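Local coordinates for protein glycosyl transferase family 9 (PDB 3TOV) that probably transfers a sugar, perhaps a heptose, from an activated nucleotide-sugar donor to an acceptor, as a GT-B glycosyltransferase of family 9, at residues A[282-287]-A[303-308]. Sequence-based numbering, arbitrary orientation.
Sequences PIVALY and IVLETM
Ile283 O accepts a weak hydrogen bond from Ile303 N, and with it begins the pairing of two parallel strands, 283-286 and 302-305. They are the last two strands of the C-terminal Rossmann-like domain of a GT-B fold. A beta-alpha-beta crossover through helix 292-295 links them. The axes of their short segments 283-286 and 303-305 approach to 4.9 Å, at 20° to each other. Strand 302-305 is the outermost on this side of the sheet within the chain, while strand 264-268 flanks 283-286 on the other.

Val284 shares a face of the sheet with Ile303, Leu286 and Leu305. Its CG1, anti to the backbone N (chi1 174°), slants across to Leu305 CD1 at 3.9 Å. Helix 334-347 packs on this face, with Ala340 and Leu344 touching both Val284 and Ile303.

Ala285 is gripped through both backbone polar groups. Its N donates to Ile303 O at 3.0 Å in a nearly straight bond, with the donor tilted 21° from the carbonyl plane. Its O receives Leu305 N at 2.9 Å, almost in line with the C=O bond. The CB lies on the opposite face, beside Val304 CG2.

Leu286 returns to the face of Val284. Its CD1 comes within 4.4 Å of Leu305 CD1, and Ile332 from a loop touches both leucines.

Tyr287 lies just past the strand, and its N makes a weak bond to Leu305 O. The ring turns back along its own strand and meets Ala285 CB in plane at its edge. Pro292 touches both Tyr287 and Val304. Glu306, the N-cap of helix 307-316, follows alongside, its CA making a CH...O contact with Tyr287 O. Val304 CG1 meets the Tyr287 ring obliquely, nearest CD2 at 3.4 Å.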
loop_
_atom_site.group_PDB
_atom_site.type_symbol
_atom_site.label_atom_id
_atom_site.label_comp_id
_atom_site.label_asym_id
_atom_site.label_seq_id
_atom_site.Cartn_x
_atom_site.Cartn_y
_atom_site.Cartn_z
ATOM N N PRO A 282 -7.567 4.010 10.852
ATOM C CA PRO A 282 -8.748 3.143 10.712
ATOM C C PRO A 282 -9.377 3.291 9.339
ATOM O O PRO A 282 -9.560 4.401 8.862
ATOM C CB PRO A 282 -9.712 3.671 11.773
ATOM C CG PRO A 282 -8.863 4.441 12.732
ATOM C CD PRO A 282 -7.732 5.003 11.926
ATOM N N ILE A 283 -9.728 2.175 8.723
ATOM C CA ILE A 283 -10.115 2.171 7.327
ATOM C C ILE A 283 -11.559 1.759 7.108
ATOM O O ILE A 283 -12.006 0.748 7.631
ATOM C CB ILE A 283 -9.248 1.171 6.546
ATOM C CG1 ILE A 283 -7.754 1.524 6.662
ATOM C CG2 ILE A 283 -9.721 1.085 5.106
ATOM C CD1 ILE A 283 -7.394 2.885 6.084
ATOM N N VAL A 284 -12.299 2.547 6.342
ATOM C CA VAL A 284 -13.542 2.051 5.769
ATOM C C VAL A 284 -13.221 1.840 4.300
ATOM O O VAL A 284 -12.867 2.786 3.594
ATOM C CB VAL A 284 -14.726 3.031 5.927
ATOM C CG1 VAL A 284 -15.926 2.506 5.174
ATOM C CG2 VAL A 284 -15.094 3.239 7.399
ATOM N N ALA A 285 -13.309 0.600 3.842
ATOM C CA ALA A 285 -12.838 0.274 2.509
ATOM C C ALA A 285 -13.962 -0.260 1.627
ATOM O O ALA A 285 -14.674 -1.178 2.010
ATOM C CB ALA A 285 -11.706 -0.723 2.593
ATOM N N LEU A 286 -14.107 0.307 0.436
ATOM C CA LEU A 286 -15.206 -0.071 -0.433
ATOM C C LEU A 286 -14.775 -1.044 -1.509
ATOM O O LEU A 286 -14.270 -0.635 -2.548
ATOM C CB LEU A 286 -15.833 1.159 -1.079
ATOM C CG LEU A 286 -16.819 1.940 -0.216
ATOM C CD1 LEU A 286 -16.123 2.669 0.912
ATOM C CD2 LEU A 286 -17.552 2.919 -1.085
ATOM N N TYR A 287 -14.975 -2.334 -1.250
ATOM C CA TYR A 287 -14.821 -3.364 -2.268
ATOM C C TYR A 287 -16.192 -3.639 -2.836
ATOM O O TYR A 287 -17.180 -3.684 -2.101
ATOM C CB TYR A 287 -14.296 -4.631 -1.619
ATOM C CG TYR A 287 -12.842 -4.557 -1.253
ATOM C CD1 TYR A 287 -11.908 -5.336 -1.920
ATOM C CD2 TYR A 287 -12.395 -3.694 -0.260
ATOM C CE1 TYR A 287 -10.573 -5.268 -1.607
ATOM C CE2 TYR A 287 -11.054 -3.613 0.060
ATOM C CZ TYR A 287 -10.147 -4.406 -0.618
ATOM O OH TYR A 287 -8.805 -4.354 -0.318
ATOM N N ILE A 303 -12.909 -2.076 8.125
ATOM C CA ILE A 303 -14.208 -2.659 7.865
ATOM C C ILE A 303 -14.352 -2.581 6.359
ATOM O O ILE A 303 -14.350 -1.500 5.775
ATOM C CB ILE A 303 -15.366 -1.828 8.461
ATOM C CG1 ILE A 303 -15.375 -1.851 9.974
ATOM C CG2 ILE A 303 -16.712 -2.324 7.973
ATOM C CD1 ILE A 303 -16.468 -0.951 10.508
ATOM N N VAL A 304 -14.480 -3.734 5.734
ATOM C CA VAL A 304 -14.586 -3.824 4.301
ATOM C C VAL A 304 -16.050 -4.013 3.918
ATOM O O VAL A 304 -16.705 -4.946 4.372
ATOM C CB VAL A 304 -13.728 -4.991 3.829
ATOM C CG1 VAL A 304 -13.896 -5.256 2.333
ATOM C CG2 VAL A 304 -12.301 -4.708 4.209
ATOM N N LEU A 305 -16.573 -3.106 3.102
ATOM C CA LEU A 305 -17.962 -3.186 2.682
ATOM C C LEU A 305 -18.011 -3.851 1.331
ATOM O O LEU A 305 -17.560 -3.269 0.352
ATOM C CB LEU A 305 -18.591 -1.789 2.600
ATOM C CG LEU A 305 -18.425 -0.918 3.854
ATOM C CD1 LEU A 305 -18.888 0.515 3.640
ATOM C CD2 LEU A 305 -19.127 -1.550 5.049
ATOM N N GLU A 306 -18.540 -5.074 1.277
ATOM C CA GLU A 306 -18.742 -5.742 -0.001
ATOM C C GLU A 306 -20.211 -6.055 -0.291
ATOM O O GLU A 306 -21.087 -5.856 0.548
ATOM C CB GLU A 306 -17.864 -6.990 -0.119
ATOM C CG GLU A 306 -17.446 -7.590 1.213
ATOM C CD GLU A 306 -16.435 -8.720 1.060
ATOM O OE1 GLU A 306 -16.171 -9.157 -0.094
ATOM O OE2 GLU A 306 -15.913 -9.159 2.108
ATOM N N THR A 307 -20.469 -6.527 -1.503
ATOM C CA THR A 307 -21.818 -6.798 -1.972
ATOM C C THR A 307 -22.742 -7.595 -1.014
ATOM O O THR A 307 -23.856 -7.149 -0.743
ATOM C CB THR A 307 -21.783 -7.451 -3.371
ATOM O OG1 THR A 307 -21.295 -6.504 -4.327
ATOM C CG2 THR A 307 -23.186 -7.909 -3.782
HETATM N N MSE A 308 -22.302 -8.759 -0.522
HETATM C CA MSE A 308 -23.101 -9.525 0.448
HETATM C C MSE A 308 -23.615 -8.656 1.593
HETATM O O MSE A 308 -24.812 -8.666 1.899
HETATM C CB MSE A 308 -22.320 -10.694 1.061
HETATM C CG MSE A 308 -22.629 -12.088 0.508
HETATM SE SE MSE A 308 -24.496 -12.543 0.116
HETATM C CE MSE A 308 -25.314 -11.490 1.508
#